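Local coordinates for RmpA (Streptococcus mutans, PDB 3BJV), which probably serves as the IIA component of a sugar phosphotransferase system, passing phosphate along a relay that drives the uptake of ascorbate, at residues Y57-L60 and M64-P67; V99-A104 and I120-L125. All coordinates share one frame; numbering follows the deposited sequence.

Overall arrangement
Both contacts lie in the buried interior and share one sheet, in which strands 63-65 and 96-104 run side by side; their centres are about 9 Å apart. Contact 1 is local, the loop 57-60 folding onto the strand it leads into and the residues just past it. Contact 2 spans two layers, from strand 96-104 to the last turn of helix 108-123. Their chemistry differs accordingly: a backbone hydrogen bond, a CH-pi contact and two thioethers in contact 1, purely apolar side chains in contact 2. They are stitched together through A65, whose N and O probably bond to V99 O and L101 N. Each also reaches the second subunit.

Contact 1 (Y57-L60 and M64-P67); sequences YYIL and MAMP
This is a short-range backbone and side-chain contact in the core of the EIIA type 2 domain, where the loop leaving helix 42-54 lies against the end of strand 63-65. Y58 and M66 make its one hydrogen bond: M66 N donates to Y58 O over 2.9 Å, nearly straight at 169° and tilted 23° from the carbonyl plane. The same oxygen takes a CA-H...O contact from A65 CA at 3.4 Å. Next along, I59 CA approaches M64 O in a similar way, and I59 CG2 sits 3.2 Å from that oxygen.

The Y58 ring lies on the segment 64-67. With chi1 at 42° it is folded back over its own backbone, and one face comes to lie on P67, with P67 CA 3.9 Å from the ring centroid in a CH-pi contact. A65 CB meets the ring at its edge, 3.8 Å from Y58 CD1. At the phenol end, Y58 OH and T51 OG1 of helix 42-54 are hydrogen-bonded.

Two sulfurs approach L60, M64 SD at CB and M66 SD at CG. The first two torsions of M64 bend its chain and bring SD within 3.8 Å of L60 CB, while M66 SD lies 4.0 Å from L60 CG. L60 also packs on T112 of the second subunit. Beyond P67, H68 ND1 is hydrogen-bonded to M66 O. Between these two segments, then, a single hydrogen bond, at Y58 O, sets the register, and the ring face and the thioethers supply the apolar contact.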
loop_
_atom_site.group_PDB
_atom_site.type_symbol
_atom_site.label_atom_id
_atom_site.label_comp_id
_atom_site.label_asym_id
_atom_site.label_seq_id
_atom_site.Cartn_x
_atom_site.Cartn_y
_atom_site.Cartn_z
ATOM N N TYR A 57 8.263 -7.602 -5.632
ATOM C CA TYR A 57 6.920 -7.415 -5.078
ATOM C C TYR A 57 6.758 -5.941 -4.629
ATOM O O TYR A 57 5.961 -5.652 -3.751
ATOM C CB TYR A 57 6.634 -8.438 -3.926
ATOM C CG TYR A 57 7.798 -8.555 -2.950
ATOM C CD1 TYR A 57 7.818 -7.831 -1.750
ATOM C CD2 TYR A 57 8.934 -9.325 -3.284
ATOM C CE1 TYR A 57 8.909 -7.922 -0.868
ATOM C CE2 TYR A 57 10.033 -9.378 -2.434
ATOM C CZ TYR A 57 10.006 -8.669 -1.224
ATOM O OH TYR A 57 11.124 -8.720 -0.422
ATOM N N TYR A 58 7.491 -5.003 -5.248
ATOM C CA TYR A 58 7.541 -3.623 -4.700
ATOM C C TYR A 58 7.717 -2.550 -5.744
ATOM O O TYR A 58 8.110 -1.440 -5.466
ATOM C CB TYR A 58 8.631 -3.531 -3.641
ATOM C CG TYR A 58 9.918 -4.270 -4.050
ATOM C CD1 TYR A 58 10.798 -3.741 -5.042
ATOM C CD2 TYR A 58 10.261 -5.471 -3.448
ATOM C CE1 TYR A 58 11.989 -4.406 -5.404
ATOM C CE2 TYR A 58 11.439 -6.145 -3.810
ATOM C CZ TYR A 58 12.294 -5.625 -4.777
ATOM O OH TYR A 58 13.443 -6.350 -5.106
ATOM N N ILE A 59 7.405 -2.864 -6.973
ATOM C CA ILE A 59 7.539 -1.883 -8.018
ATOM C C ILE A 59 6.151 -1.307 -8.212
ATOM O O ILE A 59 5.416 -1.774 -9.070
ATOM C CB ILE A 59 8.157 -2.519 -9.315
ATOM C CG1 ILE A 59 9.581 -3.041 -9.009
ATOM C CG2 ILE A 59 8.197 -1.499 -10.438
ATOM C CD1 ILE A 59 10.259 -3.799 -10.072
ATOM N N LEU A 60 5.809 -0.290 -7.405
ATOM C CA LEU A 60 4.446 0.270 -7.372
ATOM C C LEU A 60 3.934 0.908 -8.641
ATOM O O LEU A 60 2.752 0.782 -8.972
ATOM C CB LEU A 60 4.262 1.285 -6.243
ATOM C CG LEU A 60 3.869 0.721 -4.875
ATOM C CD1 LEU A 60 3.213 1.835 -4.085
ATOM C CD2 LEU A 60 3.011 -0.595 -4.897
ATOM N N MET A 64 9.863 3.318 -10.377
ATOM C CA MET A 64 10.243 3.261 -8.968
ATOM C C MET A 64 10.087 1.858 -8.287
ATOM O O MET A 64 9.276 1.024 -8.715
ATOM C CB MET A 64 9.533 4.377 -8.177
ATOM C CG MET A 64 8.045 4.133 -7.882
ATOM S SD MET A 64 7.695 2.847 -6.614
ATOM C CE MET A 64 7.904 3.797 -5.108
ATOM N N ALA A 65 10.885 1.620 -7.251
ATOM C CA ALA A 65 10.785 0.455 -6.406
ATOM C C ALA A 65 10.821 0.914 -4.949
ATOM O O ALA A 65 11.540 1.855 -4.617
ATOM C CB ALA A 65 11.947 -0.482 -6.691
ATOM N N MET A 66 10.044 0.257 -4.086
ATOM C CA MET A 66 10.204 0.385 -2.632
ATOM C C MET A 66 10.688 -0.921 -1.996
ATOM O O MET A 66 9.913 -1.612 -1.345
ATOM C CB MET A 66 8.917 0.881 -1.950
ATOM C CG MET A 66 7.709 0.410 -2.615
ATOM S SD MET A 66 6.225 0.762 -1.684
ATOM C CE MET A 66 6.409 -0.465 -0.339
ATOM N N PRO A 67 11.986 -1.259 -2.161
ATOM C CA PRO A 67 12.492 -2.557 -1.683
ATOM C C PRO A 67 12.308 -2.713 -0.151
ATOM O O PRO A 67 12.591 -1.765 0.613
ATOM C CB PRO A 67 13.987 -2.503 -2.014
ATOM C CG PRO A 67 14.204 -1.290 -2.851
ATOM C CD PRO A 67 13.050 -0.383 -2.682
#

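Contact 2 (V99-A104 and I120-L125)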
loop_
_atom_site.group_PDB
_atom_site.type_symbol
_atom_site.label_atom_id
_atom_site.label_comp_id
_atom_site.label_asym_id
_atom_site.label_seq_id
_atom_site.Cartn_x
_atom_site.Cartn_y
_atom_site.Cartn_z
ATOM N N VAL A 99 14.482 5.046 -9.545
ATOM C CA VAL A 99 14.417 5.613 -8.188
ATOM C C VAL A 99 14.084 4.509 -7.186
ATOM O O VAL A 99 13.131 3.757 -7.392
ATOM C CB VAL A 99 13.396 6.771 -8.058
ATOM C CG1 VAL A 99 13.526 7.458 -6.708
ATOM C CG2 VAL A 99 13.555 7.788 -9.199
ATOM N N LEU A 100 14.869 4.417 -6.107
ATOM C CA LEU A 100 14.612 3.403 -5.084
ATOM C C LEU A 100 14.386 4.023 -3.707
ATOM O O LEU A 100 15.204 4.795 -3.203
ATOM C CB LEU A 100 15.684 2.290 -5.057
ATOM C CG LEU A 100 15.925 1.624 -6.390
ATOM C CD1 LEU A 100 17.227 2.143 -6.980
ATOM C CD2 LEU A 100 16.020 0.139 -6.184
ATOM N N LEU A 101 13.229 3.722 -3.140
ATOM C CA LEU A 101 12.898 4.157 -1.821
ATOM C C LEU A 101 12.718 2.898 -0.935
ATOM O O LEU A 101 11.663 2.255 -0.961
ATOM C CB LEU A 101 11.668 5.062 -1.851
ATOM C CG LEU A 101 11.546 6.149 -0.770
ATOM C CD1 LEU A 101 10.472 7.193 -1.193
ATOM C CD2 LEU A 101 11.182 5.514 0.580
ATOM N N ALA A 102 13.786 2.527 -0.227
ATOM C CA ALA A 102 13.773 1.379 0.673
ATOM C C ALA A 102 13.024 1.716 1.938
ATOM O O ALA A 102 13.052 2.831 2.436
ATOM C CB ALA A 102 15.129 0.953 1.006
ATOM N N LEU A 103 12.376 0.714 2.474
ATOM C CA LEU A 103 11.401 0.906 3.488
ATOM C C LEU A 103 11.786 -0.055 4.586
ATOM O O LEU A 103 11.946 -1.263 4.298
ATOM C CB LEU A 103 10.048 0.487 2.859
ATOM C CG LEU A 103 8.760 0.198 3.647
ATOM C CD1 LEU A 103 8.663 1.144 4.893
ATOM C CD2 LEU A 103 7.583 0.428 2.693
ATOM N N ALA A 104 11.918 0.434 5.822
ATOM C CA ALA A 104 11.920 -0.460 6.996
ATOM C C ALA A 104 10.766 -0.180 7.950
ATOM O O ALA A 104 10.766 0.887 8.604
ATOM C CB ALA A 104 13.253 -0.377 7.753
ATOM N N ILE A 120 3.325 7.138 -1.690
ATOM C CA ILE A 120 2.500 7.427 -2.834
ATOM C C ILE A 120 2.246 8.939 -3.054
ATOM O O ILE A 120 2.310 9.411 -4.206
ATOM C CB ILE A 120 1.255 6.444 -3.056
ATOM C CG1 ILE A 120 0.140 6.621 -2.082
ATOM C CG2 ILE A 120 1.667 4.924 -3.065
ATOM C CD1 ILE A 120 -0.497 5.166 -1.805
ATOM N N ALA A 121 2.089 9.692 -1.959
ATOM C CA ALA A 121 2.080 11.181 -2.008
ATOM C C ALA A 121 3.287 11.781 -2.761
ATOM O O ALA A 121 3.125 12.635 -3.616
ATOM C CB ALA A 121 2.009 11.771 -0.581
ATOM N N LEU A 122 4.494 11.337 -2.414
ATOM C CA LEU A 122 5.733 11.790 -3.091
ATOM C C LEU A 122 5.689 11.531 -4.607
ATOM O O LEU A 122 5.872 12.474 -5.414
ATOM C CB LEU A 122 6.948 11.115 -2.445
ATOM C CG LEU A 122 8.319 11.457 -3.003
ATOM C CD1 LEU A 122 8.585 12.984 -2.877
ATOM C CD2 LEU A 122 9.412 10.647 -2.217
ATOM N N PHE A 123 5.384 10.276 -4.980
ATOM C CA PHE A 123 5.401 9.848 -6.345
ATOM C C PHE A 123 4.223 10.320 -7.174
ATOM O O PHE A 123 4.287 10.289 -8.381
ATOM C CB PHE A 123 5.605 8.341 -6.432
ATOM C CG PHE A 123 6.999 7.935 -6.116
ATOM C CD1 PHE A 123 8.011 8.061 -7.082
ATOM C CD2 PHE A 123 7.331 7.456 -4.842
ATOM C CE1 PHE A 123 9.319 7.708 -6.776
ATOM C CE2 PHE A 123 8.641 7.097 -4.527
ATOM C CZ PHE A 123 9.643 7.226 -5.499
ATOM N N GLU A 124 3.162 10.798 -6.547
ATOM C CA GLU A 124 2.082 11.424 -7.329
ATOM C C GLU A 124 2.222 12.929 -7.623
ATOM O O GLU A 124 1.298 13.537 -8.165
ATOM C CB GLU A 124 0.733 11.146 -6.685
ATOM C CG GLU A 124 0.376 9.649 -6.759
ATOM C CD GLU A 124 -0.997 9.360 -6.241
ATOM O OE1 GLU A 124 -1.635 10.271 -5.627
ATOM O OE2 GLU A 124 -1.429 8.211 -6.452
ATOM N N LEU A 125 3.324 13.551 -7.218
ATOM C CA LEU A 125 3.602 14.918 -7.648
ATOM C C LEU A 125 3.777 14.887 -9.164
ATOM O O LEU A 125 4.082 13.820 -9.733
ATOM C CB LEU A 125 4.885 15.400 -6.999
ATOM C CG LEU A 125 4.726 15.604 -5.515
ATOM C CD1 LEU A 125 6.076 15.944 -4.868
ATOM C CD2 LEU A 125 3.658 16.660 -5.246
#
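L101 and F123 meet across the alpha/beta sandwich, at the interface between strand 96-104 and the C-terminal turn of helix 108-123, which covers this side of the sheet. The first shell is small and wholly apolar. L101 sends one methyl, CD1, into the angle between two helix residues: it lies 3.8 Å from L122 CD2 and the same distance from F123 CE2. L101 CD1 comes to the ring obliquely. V99, two residues earlier on the strand and facing the same way, places CG1 at the ring's edge, close to its plane. The V99 and F123 side chains run antiparallel past each other, and V99 CG1 meets the ring near CZ, its far end.

Torsions explain the reach. The CB bond of L101 already points toward the helix, and chi2 at 164° extends the chain further, setting CD1 opposite CA. The backbones stay well apart, V99 CA and F123 CA being 10.1 Å from each other, and side chains span the gap.

Outward, the strand is fixed by its neighbours: L100 shares a backbone hydrogen bond with V83 of strand 79-85, and L101 also packs on F80 of that strand. The helix end is held by E124 N bonding to I120 O at 2.9 Å, and F123 O accepts from S128 OG. Helix 128-133 adds I129 and L132 against the F123 side chain, and V133 against V99, so the phenylalanine side chain is touched by the sheet on one hand and by helix 128-133 on the other. At its outermost carbon, F123 CZ comes to 4.1 Å from V99 CG1.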